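Local coordinates for lipoprotein (Mycoplasma mycoides subsp. capri, PDB 7ADK) that probably acts as a surface-anchored peptidase with a chymotrypsin-like fold of the PA clan, at residues Thr286-Glu291 against Phe443-Asn448; Val460-Thr465 against Val543-Ala548; Phe491-Ile494 against Lys498-Asp501; Lys549-Gly554 against Thr573-Leu578. One frame throughout, in Å; residues are numbered along the deposited sequence.

Contact 1 (Thr286-Glu291 against Phe443-Asn448)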
loop_
_atom_site.group_PDB
_atom_site.type_symbol
_atom_site.label_atom_id
_atom_site.label_comp_id
_atom_site.label_asym_id
_atom_site.label_seq_id
_atom_site.Cartn_x
_atom_site.Cartn_y
_atom_site.Cartn_z
ATOM N N THR B 286 -0.823 15.762 -16.442
ATOM C CA THR B 286 0.375 14.938 -16.191
ATOM C C THR B 286 0.035 13.481 -16.379
ATOM O O THR B 286 0.243 12.640 -15.510
ATOM C CB THR B 286 1.045 15.183 -14.849
ATOM O OG1 THR B 286 1.138 16.571 -14.700
ATOM C CG2 THR B 286 2.458 14.599 -14.848
ATOM N N LEU B 287 -0.640 13.229 -17.494
ATOM C CA LEU B 287 -1.497 12.088 -17.633
ATOM C C LEU B 287 -0.674 10.814 -17.476
ATOM O O LEU B 287 -1.002 10.047 -16.564
ATOM C CB LEU B 287 -2.458 12.251 -18.853
ATOM C CG LEU B 287 -1.982 12.157 -20.317
ATOM C CD1 LEU B 287 -2.002 10.724 -20.842
ATOM C CD2 LEU B 287 -2.918 12.928 -21.227
ATOM N N PRO B 288 0.397 10.563 -18.252
ATOM C CA PRO B 288 0.868 9.227 -18.389
ATOM C C PRO B 288 2.066 8.909 -17.503
ATOM O O PRO B 288 3.141 9.512 -17.587
ATOM C CB PRO B 288 1.191 9.082 -19.864
ATOM C CG PRO B 288 1.459 10.487 -20.377
ATOM C CD PRO B 288 1.158 11.380 -19.174
ATOM N N ASN B 289 1.860 7.913 -16.663
ATOM C CA ASN B 289 2.916 7.046 -16.213
ATOM C C ASN B 289 3.234 6.247 -17.485
ATOM O O ASN B 289 2.338 5.623 -18.048
ATOM C CB ASN B 289 2.319 6.157 -15.125
ATOM C CG ASN B 289 3.237 5.080 -14.605
ATOM O OD1 ASN B 289 4.418 5.028 -14.881
ATOM N ND2 ASN B 289 2.714 4.188 -13.808
ATOM N N GLU B 290 4.443 6.344 -18.015
ATOM C CA GLU B 290 4.780 5.720 -19.300
ATOM C C GLU B 290 5.863 4.660 -19.169
ATOM O O GLU B 290 6.750 4.758 -18.316
ATOM C CB GLU B 290 5.101 6.782 -20.366
ATOM C CG GLU B 290 6.283 7.682 -19.969
ATOM C CD GLU B 290 7.106 8.212 -21.149
ATOM O OE1 GLU B 290 6.718 8.004 -22.326
ATOM O OE2 GLU B 290 8.171 8.822 -20.887
ATOM N N GLU B 291 5.786 3.659 -20.045
ATOM C CA GLU B 291 6.689 2.518 -20.139
ATOM C C GLU B 291 7.160 2.338 -21.587
ATOM O O GLU B 291 6.351 2.372 -22.513
ATOM C CB GLU B 291 6.008 1.223 -19.656
ATOM C CG GLU B 291 5.483 1.208 -18.205
ATOM C CD GLU B 291 3.940 1.270 -18.086
ATOM O OE1 GLU B 291 3.314 2.218 -18.600
ATOM O OE2 GLU B 291 3.341 0.365 -17.453
ATOM N N PHE B 443 0.385 14.797 -30.752
ATOM C CA PHE B 443 0.558 15.386 -29.421
ATOM C C PHE B 443 2.016 15.377 -28.977
ATOM O O PHE B 443 2.767 14.477 -29.335
ATOM C CB PHE B 443 -0.293 14.630 -28.401
ATOM C CG PHE B 443 -1.775 14.895 -28.507
ATOM C CD1 PHE B 443 -2.552 14.232 -29.463
ATOM C CD2 PHE B 443 -2.377 15.816 -27.645
ATOM C CE1 PHE B 443 -3.929 14.454 -29.533
ATOM C CE2 PHE B 443 -3.758 16.038 -27.705
ATOM C CZ PHE B 443 -4.532 15.347 -28.642
ATOM N N TYR B 444 2.397 16.369 -28.171
ATOM C CA TYR B 444 3.739 16.582 -27.650
ATOM C C TYR B 444 3.718 16.579 -26.134
ATOM O O TYR B 444 2.862 17.201 -25.498
ATOM C CB TYR B 444 4.347 17.870 -28.199
ATOM C CG TYR B 444 4.341 17.929 -29.701
ATOM C CD1 TYR B 444 3.176 18.319 -30.373
ATOM C CD2 TYR B 444 5.456 17.495 -30.429
ATOM C CE1 TYR B 444 3.088 18.182 -31.763
ATOM C CE2 TYR B 444 5.377 17.404 -31.825
ATOM C CZ TYR B 444 4.182 17.695 -32.491
ATOM O OH TYR B 444 4.069 17.440 -33.814
ATOM N N PHE B 445 4.634 15.810 -25.560
ATOM C CA PHE B 445 4.715 15.518 -24.140
ATOM C C PHE B 445 6.071 15.970 -23.567
ATOM O O PHE B 445 7.107 15.603 -24.094
ATOM C CB PHE B 445 4.504 14.020 -23.930
ATOM C CG PHE B 445 3.108 13.495 -24.260
ATOM C CD1 PHE B 445 2.733 13.157 -25.573
ATOM C CD2 PHE B 445 2.186 13.305 -23.213
ATOM C CE1 PHE B 445 1.441 12.670 -25.838
ATOM C CE2 PHE B 445 0.904 12.792 -23.468
ATOM C CZ PHE B 445 0.528 12.481 -24.780
ATOM N N GLY B 446 6.062 16.774 -22.504
ATOM C CA GLY B 446 7.249 17.148 -21.764
ATOM C C GLY B 446 7.657 16.044 -20.813
ATOM O O GLY B 446 6.836 15.438 -20.140
ATOM N N THR B 447 8.936 15.728 -20.760
ATOM C CA THR B 447 9.513 14.684 -19.914
ATOM C C THR B 447 10.961 15.063 -19.621
ATOM O O THR B 447 11.358 16.202 -19.885
ATOM C CB THR B 447 9.345 13.297 -20.585
ATOM O OG1 THR B 447 9.682 12.294 -19.673
ATOM C CG2 THR B 447 10.182 13.092 -21.846
ATOM N N ASN B 448 11.783 14.143 -19.133
ATOM C CA ASN B 448 13.221 14.347 -19.012
ATOM C C ASN B 448 14.059 13.409 -19.888
ATOM O O ASN B 448 13.616 12.367 -20.350
ATOM C CB ASN B 448 13.631 14.396 -17.553
ATOM C CG ASN B 448 13.491 13.085 -16.865
ATOM O OD1 ASN B 448 12.483 12.416 -16.936
ATOM N ND2 ASN B 448 14.519 12.665 -16.199
#

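Contact 2 (Val460-Thr465 against Val543-Ala548)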
loop_
_atom_site.group_PDB
_atom_site.type_symbol
_atom_site.label_atom_id
_atom_site.label_comp_id
_atom_site.label_asym_id
_atom_site.label_seq_id
_atom_site.Cartn_x
_atom_site.Cartn_y
_atom_site.Cartn_z
ATOM N N VAL B 460 9.556 -3.215 -28.266
ATOM C CA VAL B 460 8.444 -4.151 -28.495
ATOM C C VAL B 460 7.080 -3.593 -28.100
ATOM O O VAL B 460 6.081 -3.988 -28.688
ATOM C CB VAL B 460 8.684 -5.516 -27.831
ATOM C CG1 VAL B 460 9.876 -6.207 -28.471
ATOM C CG2 VAL B 460 8.867 -5.483 -26.325
ATOM N N SER B 461 7.017 -2.675 -27.137
ATOM C CA SER B 461 5.773 -1.989 -26.759
ATOM C C SER B 461 6.000 -0.655 -26.045
ATOM O O SER B 461 7.050 -0.411 -25.465
ATOM C CB SER B 461 4.849 -2.891 -25.929
ATOM O OG SER B 461 5.475 -3.212 -24.702
ATOM N N PHE B 462 4.997 0.211 -26.130
ATOM C CA PHE B 462 4.902 1.550 -25.546
ATOM C C PHE B 462 3.564 1.642 -24.838
ATOM O O PHE B 462 2.568 1.167 -25.366
ATOM C CB PHE B 462 5.052 2.578 -26.681
ATOM C CG PHE B 462 4.404 3.931 -26.456
ATOM C CD1 PHE B 462 4.825 4.730 -25.391
ATOM C CD2 PHE B 462 3.369 4.371 -27.318
ATOM C CE1 PHE B 462 4.223 5.980 -25.185
ATOM C CE2 PHE B 462 2.797 5.648 -27.137
ATOM C CZ PHE B 462 3.231 6.447 -26.072
ATOM N N SER B 463 3.495 2.243 -23.660
ATOM C CA SER B 463 2.219 2.375 -22.952
ATOM C C SER B 463 2.060 3.705 -22.205
ATOM O O SER B 463 3.046 4.324 -21.834
ATOM C CB SER B 463 2.033 1.180 -22.016
ATOM O OG SER B 463 0.706 1.086 -21.569
ATOM N N LEU B 464 0.809 4.118 -21.993
ATOM C CA LEU B 464 0.388 5.330 -21.281
ATOM C C LEU B 464 -0.626 4.919 -20.212
ATOM O O LEU B 464 -1.743 4.560 -20.569
ATOM C CB LEU B 464 -0.261 6.266 -22.315
ATOM C CG LEU B 464 0.641 6.757 -23.449
ATOM C CD1 LEU B 464 -0.211 7.358 -24.552
ATOM C CD2 LEU B 464 1.628 7.821 -22.996
ATOM N N THR B 465 -0.313 4.978 -18.916
ATOM C CA THR B 465 -1.335 4.827 -17.859
ATOM C C THR B 465 -1.588 6.115 -17.104
ATOM O O THR B 465 -0.672 6.746 -16.590
ATOM C CB THR B 465 -1.164 3.595 -16.953
ATOM O OG1 THR B 465 -2.245 3.493 -16.048
ATOM C CG2 THR B 465 0.066 3.506 -16.080
ATOM N N VAL B 543 8.685 14.677 -26.298
ATOM C CA VAL B 543 8.328 13.500 -27.090
ATOM C C VAL B 543 7.040 13.733 -27.869
ATOM O O VAL B 543 6.024 14.137 -27.321
ATOM C CB VAL B 543 8.177 12.264 -26.181
ATOM C CG1 VAL B 543 7.618 11.047 -26.934
ATOM C CG2 VAL B 543 9.530 11.907 -25.564
ATOM N N GLU B 544 7.064 13.441 -29.155
ATOM C CA GLU B 544 5.905 13.424 -30.041
ATOM C C GLU B 544 5.268 12.031 -30.070
ATOM O O GLU B 544 5.962 11.023 -30.186
ATOM C CB GLU B 544 6.365 13.878 -31.426
ATOM C CG GLU B 544 5.270 13.898 -32.494
ATOM C CD GLU B 544 5.831 14.249 -33.880
ATOM O OE1 GLU B 544 6.311 13.327 -34.573
ATOM O OE2 GLU B 544 5.739 15.424 -34.302
ATOM N N VAL B 545 3.943 11.984 -29.996
ATOM C CA VAL B 545 3.141 10.786 -30.220
ATOM C C VAL B 545 2.073 11.074 -31.273
ATOM O O VAL B 545 1.238 11.961 -31.100
ATOM C CB VAL B 545 2.536 10.274 -28.907
ATOM C CG1 VAL B 545 1.795 8.976 -29.140
ATOM C CG2 VAL B 545 3.577 10.014 -27.826
ATOM N N ASP B 546 2.080 10.324 -32.375
ATOM C CA ASP B 546 1.127 10.477 -33.481
ATOM C C ASP B 546 0.070 9.368 -33.446
ATOM O O ASP B 546 0.254 8.283 -33.995
ATOM C CB ASP B 546 1.903 10.556 -34.804
ATOM C CG ASP B 546 1.052 10.940 -36.026
ATOM O OD1 ASP B 546 -0.188 10.902 -35.967
ATOM O OD2 ASP B 546 1.663 11.344 -37.039
ATOM N N PHE B 547 -1.044 9.617 -32.737
ATOM C CA PHE B 547 -2.068 8.591 -32.529
ATOM C C PHE B 547 -2.797 8.182 -33.818
ATOM O O PHE B 547 -3.276 7.053 -33.909
ATOM C CB PHE B 547 -3.078 9.061 -31.484
ATOM C CG PHE B 547 -2.507 9.217 -30.093
ATOM C CD1 PHE B 547 -2.115 8.065 -29.379
ATOM C CD2 PHE B 547 -2.369 10.488 -29.520
ATOM C CE1 PHE B 547 -1.580 8.197 -28.087
ATOM C CE2 PHE B 547 -1.843 10.618 -28.219
ATOM C CZ PHE B 547 -1.447 9.469 -27.515
ATOM N N ALA B 548 -2.821 9.034 -34.856
ATOM C CA ALA B 548 -3.380 8.686 -36.163
ATOM C C ALA B 548 -2.566 7.606 -36.904
ATOM O O ALA B 548 -3.061 7.010 -37.864
ATOM C CB ALA B 548 -3.511 9.940 -37.008
#

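Contact 3 (Phe491-Ile494 against Lys498-Asp501)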
loop_
_atom_site.group_PDB
_atom_site.type_symbol
_atom_site.label_atom_id
_atom_site.label_comp_id
_atom_site.label_asym_id
_atom_site.label_seq_id
_atom_site.Cartn_x
_atom_site.Cartn_y
_atom_site.Cartn_z
ATOM N N PHE B 491 0.469 0.005 -26.809
ATOM C CA PHE B 491 0.623 -0.071 -28.254
ATOM C C PHE B 491 1.791 -0.976 -28.619
ATOM O O PHE B 491 2.851 -0.929 -27.994
ATOM C CB PHE B 491 0.793 1.323 -28.845
ATOM C CG PHE B 491 -0.276 2.310 -28.442
ATOM C CD1 PHE B 491 -0.157 3.021 -27.233
ATOM C CD2 PHE B 491 -1.400 2.514 -29.259
ATOM C CE1 PHE B 491 -1.149 3.933 -26.850
ATOM C CE2 PHE B 491 -2.366 3.460 -28.892
ATOM C CZ PHE B 491 -2.243 4.169 -27.691
ATOM N N SER B 492 1.590 -1.800 -29.640
ATOM C CA SER B 492 2.522 -2.827 -30.091
ATOM C C SER B 492 2.582 -2.866 -31.617
ATOM O O SER B 492 1.575 -2.601 -32.267
ATOM C CB SER B 492 2.094 -4.182 -29.539
ATOM O OG SER B 492 0.764 -4.487 -29.891
ATOM N N PRO B 493 3.741 -3.160 -32.219
ATOM C CA PRO B 493 3.924 -3.155 -33.668
ATOM C C PRO B 493 3.354 -4.400 -34.367
ATOM O O PRO B 493 3.319 -5.491 -33.804
ATOM C CB PRO B 493 5.434 -3.084 -33.853
ATOM C CG PRO B 493 5.991 -3.821 -32.646
ATOM C CD PRO B 493 4.990 -3.487 -31.552
ATOM N N ILE B 494 2.974 -4.250 -35.632
ATOM C CA ILE B 494 2.412 -5.291 -36.499
ATOM C C ILE B 494 3.046 -5.183 -37.899
ATOM O O ILE B 494 3.481 -4.110 -38.317
ATOM C CB ILE B 494 0.857 -5.190 -36.449
ATOM C CG1 ILE B 494 0.315 -6.152 -35.402
ATOM C CG2 ILE B 494 0.146 -5.365 -37.776
ATOM C CD1 ILE B 494 -1.197 -6.191 -35.258
ATOM N N LYS B 498 7.915 -0.199 -37.227
ATOM C CA LYS B 498 8.737 0.112 -36.048
ATOM C C LYS B 498 8.010 1.094 -35.127
ATOM O O LYS B 498 7.294 1.978 -35.584
ATOM C CB LYS B 498 10.116 0.628 -36.490
ATOM C CG LYS B 498 10.931 -0.325 -37.388
ATOM C CD LYS B 498 11.328 -1.665 -36.757
ATOM C CE LYS B 498 12.286 -1.485 -35.579
ATOM N NZ LYS B 498 12.659 -2.756 -34.941
ATOM N N LEU B 499 8.188 0.968 -33.818
ATOM C CA LEU B 499 7.485 1.812 -32.847
ATOM C C LEU B 499 8.001 3.267 -32.837
ATOM O O LEU B 499 7.218 4.194 -32.634
ATOM C CB LEU B 499 7.515 1.083 -31.489
ATOM C CG LEU B 499 6.318 1.291 -30.546
ATOM C CD1 LEU B 499 4.943 1.206 -31.208
ATOM C CD2 LEU B 499 6.321 0.173 -29.514
ATOM N N GLU B 500 9.267 3.491 -33.217
ATOM C CA GLU B 500 9.798 4.824 -33.540
ATOM C C GLU B 500 9.199 5.504 -34.782
ATOM O O GLU B 500 9.329 6.716 -34.928
ATOM C CB GLU B 500 11.332 4.855 -33.671
ATOM C CG GLU B 500 12.081 4.924 -32.335
ATOM C CD GLU B 500 13.513 5.461 -32.516
ATOM O OE1 GLU B 500 14.160 5.176 -33.528
ATOM O OE2 GLU B 500 13.979 6.282 -31.714
ATOM N N ASP B 501 8.510 4.799 -35.678
ATOM C CA ASP B 501 7.807 5.469 -36.778
ATOM C C ASP B 501 6.617 6.319 -36.293
ATOM O O ASP B 501 6.142 7.174 -37.036
ATOM C CB ASP B 501 7.338 4.454 -37.827
ATOM C CG ASP B 501 8.438 3.571 -38.414
ATOM O OD1 ASP B 501 9.609 4.004 -38.451
ATOM O OD2 ASP B 501 8.119 2.456 -38.886
#

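Contact 4 (Lys549-Gly554 against Thr573-Leu578)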
loop_
_atom_site.group_PDB
_atom_site.type_symbol
_atom_site.label_atom_id
_atom_site.label_comp_id
_atom_site.label_asym_id
_atom_site.label_seq_id
_atom_site.Cartn_x
_atom_site.Cartn_y
_atom_site.Cartn_z
ATOM N N LYS B 549 -1.350 7.288 -36.431
ATOM C CA LYS B 549 -0.618 6.058 -36.762
ATOM C C LYS B 549 -0.152 5.282 -35.529
ATOM O O LYS B 549 0.895 4.664 -35.555
ATOM C CB LYS B 549 0.467 6.273 -37.831
ATOM C CG LYS B 549 1.586 7.248 -37.454
ATOM C CD LYS B 549 2.734 7.185 -38.462
ATOM C CE LYS B 549 3.582 8.441 -38.399
ATOM N NZ LYS B 549 4.782 8.380 -39.224
ATOM N N LEU B 550 -0.951 5.266 -34.467
ATOM C CA LEU B 550 -0.930 4.202 -33.450
ATOM C C LEU B 550 -2.276 3.471 -33.379
ATOM O O LEU B 550 -2.314 2.290 -33.042
ATOM C CB LEU B 550 -0.573 4.753 -32.064
ATOM C CG LEU B 550 0.878 5.172 -31.832
ATOM C CD1 LEU B 550 1.007 5.733 -30.436
ATOM C CD2 LEU B 550 1.851 4.011 -31.950
ATOM N N LEU B 551 -3.374 4.148 -33.716
ATOM C CA LEU B 551 -4.705 3.553 -33.861
ATOM C C LEU B 551 -4.990 3.043 -35.288
ATOM O O LEU B 551 -6.082 2.557 -35.577
ATOM C CB LEU B 551 -5.750 4.543 -33.344
ATOM C CG LEU B 551 -5.506 5.063 -31.926
ATOM C CD1 LEU B 551 -6.502 6.124 -31.571
ATOM C CD2 LEU B 551 -5.579 3.970 -30.918
ATOM N N ASP B 552 -3.996 3.107 -36.179
ATOM C CA ASP B 552 -4.027 2.459 -37.489
ATOM C C ASP B 552 -3.805 0.941 -37.358
ATOM O O ASP B 552 -2.676 0.467 -37.193
ATOM C CB ASP B 552 -2.995 3.142 -38.396
ATOM C CG ASP B 552 -3.006 2.655 -39.845
ATOM O OD1 ASP B 552 -3.780 1.737 -40.185
ATOM O OD2 ASP B 552 -2.246 3.222 -40.660
ATOM N N LYS B 553 -4.891 0.165 -37.447
ATOM C CA LYS B 553 -4.928 -1.287 -37.198
ATOM C C LYS B 553 -4.113 -2.132 -38.184
ATOM O O LYS B 553 -3.796 -3.281 -37.883
ATOM C CB LYS B 553 -6.392 -1.752 -37.146
ATOM C CG LYS B 553 -7.141 -1.207 -35.925
ATOM C CD LYS B 553 -8.586 -1.676 -35.859
ATOM C CE LYS B 553 -9.347 -1.092 -34.681
ATOM N NZ LYS B 553 -10.714 -1.497 -34.602
ATOM N N GLY B 554 -3.727 -1.581 -39.336
ATOM C CA GLY B 554 -2.865 -2.251 -40.313
ATOM C C GLY B 554 -1.381 -2.282 -39.934
ATOM O O GLY B 554 -0.606 -3.017 -40.549
ATOM N N THR B 573 -14.110 2.896 -29.307
ATOM C CA THR B 573 -13.549 2.358 -30.550
ATOM C C THR B 573 -13.321 3.378 -31.670
ATOM O O THR B 573 -12.329 3.270 -32.392
ATOM C CB THR B 573 -14.391 1.161 -31.000
ATOM O OG1 THR B 573 -13.795 0.506 -32.075
ATOM C CG2 THR B 573 -15.807 1.495 -31.410
ATOM N N GLU B 574 -14.193 4.374 -31.850
ATOM C CA GLU B 574 -14.072 5.322 -32.966
ATOM C C GLU B 574 -12.950 6.337 -32.712
ATOM O O GLU B 574 -12.883 6.933 -31.644
ATOM C CB GLU B 574 -15.424 5.977 -33.258
ATOM C CG GLU B 574 -15.418 6.918 -34.476
ATOM C CD GLU B 574 -15.054 8.376 -34.157
ATOM O OE1 GLU B 574 -15.753 8.993 -33.322
ATOM O OE2 GLU B 574 -14.103 8.908 -34.769
ATOM N N GLN B 575 -12.053 6.531 -33.678
ATOM C CA GLN B 575 -10.744 7.161 -33.481
ATOM C C GLN B 575 -10.759 8.534 -32.805
ATOM O O GLN B 575 -9.949 8.764 -31.912
ATOM C CB GLN B 575 -10.028 7.243 -34.831
ATOM C CG GLN B 575 -8.610 7.797 -34.740
ATOM C CD GLN B 575 -7.836 7.705 -36.043
ATOM O OE1 GLN B 575 -6.848 7.003 -36.158
ATOM N NE2 GLN B 575 -8.241 8.389 -37.077
ATOM N N ASN B 576 -11.608 9.478 -33.208
ATOM C CA ASN B 576 -11.587 10.815 -32.600
ATOM C C ASN B 576 -12.061 10.781 -31.138
ATOM O O ASN B 576 -11.542 11.518 -30.295
ATOM C CB ASN B 576 -12.436 11.786 -33.436
ATOM C CG ASN B 576 -11.873 12.171 -34.792
ATOM O OD1 ASN B 576 -12.407 13.028 -35.477
ATOM N ND2 ASN B 576 -10.757 11.640 -35.216
ATOM N N LYS B 577 -13.007 9.899 -30.810
ATOM C CA LYS B 577 -13.424 9.663 -29.426
ATOM C C LYS B 577 -12.395 8.863 -28.640
ATOM O O LYS B 577 -12.136 9.188 -27.494
ATOM C CB LYS B 577 -14.801 8.997 -29.387
ATOM C CG LYS B 577 -15.903 9.975 -29.788
ATOM C CD LYS B 577 -17.310 9.458 -29.488
ATOM C CE LYS B 577 -17.732 8.236 -30.297
ATOM N NZ LYS B 577 -17.969 8.541 -31.713
ATOM N N LEU B 578 -11.744 7.884 -29.242
ATOM C CA LEU B 578 -10.694 7.113 -28.595
ATOM C C LEU B 578 -9.463 7.973 -28.294
ATOM O O LEU B 578 -8.936 7.891 -27.199
ATOM C CB LEU B 578 -10.371 5.877 -29.404
ATOM C CG LEU B 578 -9.395 4.897 -28.836
ATOM C CD1 LEU B 578 -9.693 4.440 -27.542
ATOM C CD2 LEU B 578 -9.226 3.747 -29.644
#

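Contact 1 (Thr286-Glu291 against Phe443-Asn448)
With CG anti to its carbonyl carbon (chi1 -67°), F445 sends its ring off strand 442-447 toward L287 and P288, while E290 lodges CG between its own backbone N and carbonyl carbon (chi1 59°) and reaches from there toward T447. Two side chains meet the ring at CE2, from different directions. CG of L287 comes up to the edge of F445 near the ring plane, 4.3 Å from CE2. P288 approaches obliquely, its CG lying 3.9 Å from F445 CE2 and 4.1 Å from CD2. Further along, E290 and T447 cross at about a right angle; OE2 of E290 stays 4.0 Å from OG1 of T447, too far to count as a hydrogen bond. OE1 of E290 has a weak hydrogen bond to the hydroxyl of Y292, and OG1 of T447 is engaged by the backbone oxygen of T425.

T425 belongs to strand 421-433, which pairs with both 289-293 and 442-447; its M426 touches both E290 and F445. The contact therefore reaches across an intervening strand. Backbone pairing through that strand, P288 with M426 and E290 with G424, sets the spacing, while the leucine, proline and phenylalanine cover one face over it.

Contact 2 (Val460-Thr465 against Val543-Ala548)
F462 and L464, two residues apart on strand 461-467, face V545 and F547 across the sheet interior, and the close approaches between the two segments are these two pairs. V545 has CG1 anti to its backbone N (chi1 -176°) and CG2 anti to its carbonyl carbon, which lets both methyls reach the F462 rim: CG2 is 4.0 Å from CZ and CG1 4.0 Å from CE2, with the valine oblique to the ring. In the second pair the ring belongs to the other segment. L464 CD1 sits at the edge of F547 and in its plane, 3.8 Å from CZ, while V545 CG1, two residues back in F547's own segment, lies 3.6 Å above one face, offset toward the rim.

The backbones stay well apart, 10.5 Å between the CA atoms of F462 and V545. Looser ground begins at the ends, where V460 and A548 are partly exposed and diverge. E544 and D546 leave on the side of the strand away from 460-465 and are buried there, satisfied by K442, Y444 and Y832. V503 and L550 add to the apolar cluster. The contact is wholly hydrophobic, consistent with the inside of a barrel-like curled sheet.

Contact 3 (Phe491-Ile494 against Lys498-Asp501)
F491 offers L499 its backbone rather than its ring: the carbonyl O of F491 lies 3.9 Å from CD2 of L499. Although the CB of F491 points to the 498-501 turn, chi1 of -52° carries the ring off in another direction, where it packs on L550, L551 and Y558. S492 then turns its side chain away, and its OG is hydrogen-bonded to OG of S557 on the adjoining strand 556-562.

P493 comes back to face the turn. Its ring is the second surface for L499, CD being 4.4 Å from CD2 of that leucine, and here the backbones draw nearest, with 6.2 Å between the CA atoms of P493 and L499.

The opposing turn is held by its own ends. D501 N donates to K498 O at 3.1 Å, and in return K498 N reaches OD2 of D501 at 3.1 Å, with an N-H...O angle of 151° and from well above the carboxylate plane. K498 O also receives the hydroxyl of Y556. Across the contact, one leucine methyl rests against a carbonyl and a proline ring, a van der Waals touch, apolar against the proline and merely close to the carbonyl; the stiffness probably comes from the reciprocal K498-D501 bonds, which fix the short 3-10 turn that presents L499.

Contact 4 (Lys549-Gly554 against Thr573-Leu578)
The side-chain amide of Q575 is the flat group that reaches over the contact: its chain is extended, CG anti to the backbone N (chi1 -176°), and OE1 comes to 3.9 Å from CB of L551. On the helix side lies a second flat group, the carboxylate of E574. Its OE1 takes NZ of K577 at 2.8 Å on the anti lone pair, as part of a salt bridge, while OE2 accepts N576 N at 3.0 Å from 58° above the plane, so the two oxygens hold two different donors, one on a lone pair and one from above the plane.

Between the segments the leucines do most of the work. L551 and L578 cross obliquely, CD2 of L551 being 3.9 Å from CD2 of L578, and L551 CD1 also lies 4.2 Å from CG of Q575. Both leucines rest on Y558 of strand 556-562. The margin is exposed and looser: NZ of K553 stands 4.5 Å from OG1 of T573, without a bond. In the loop, a weak bond from G554 N to D552 OD1 closes an Asx turn.

This is the start of helix 575-582, with E574 as its N-cap; the first turn, capped by E574, lies through L578 and Q575 against the loop that joins strands 541-546 and 556-562, beside strands 486-493 and 556-562 of the antiparallel sheet.

Contacts 1, 2 and 3 all reach the same curled antiparallel sheet, with contact 4 packed beside its strands 486-493 and 556-562. Contacts 1 and 2 are about 9 Å apart between centres; their strands are neighbours, N289 N meeting T465 O at 2.8 Å. Contact 3 is nested in the loop closed by contact 2, again about 9 Å away, and F462 O bonds F491 N at 2.8 Å. L550 of contact 4 packs against V545 and F462, and K549 NZ reaches D501 O of contact 3. From contact 1 to contact 4 the centres span about 19 Å. The sheet is consistent with one of the two barrels of a PA-clan peptidase, between which such enzymes place their active site.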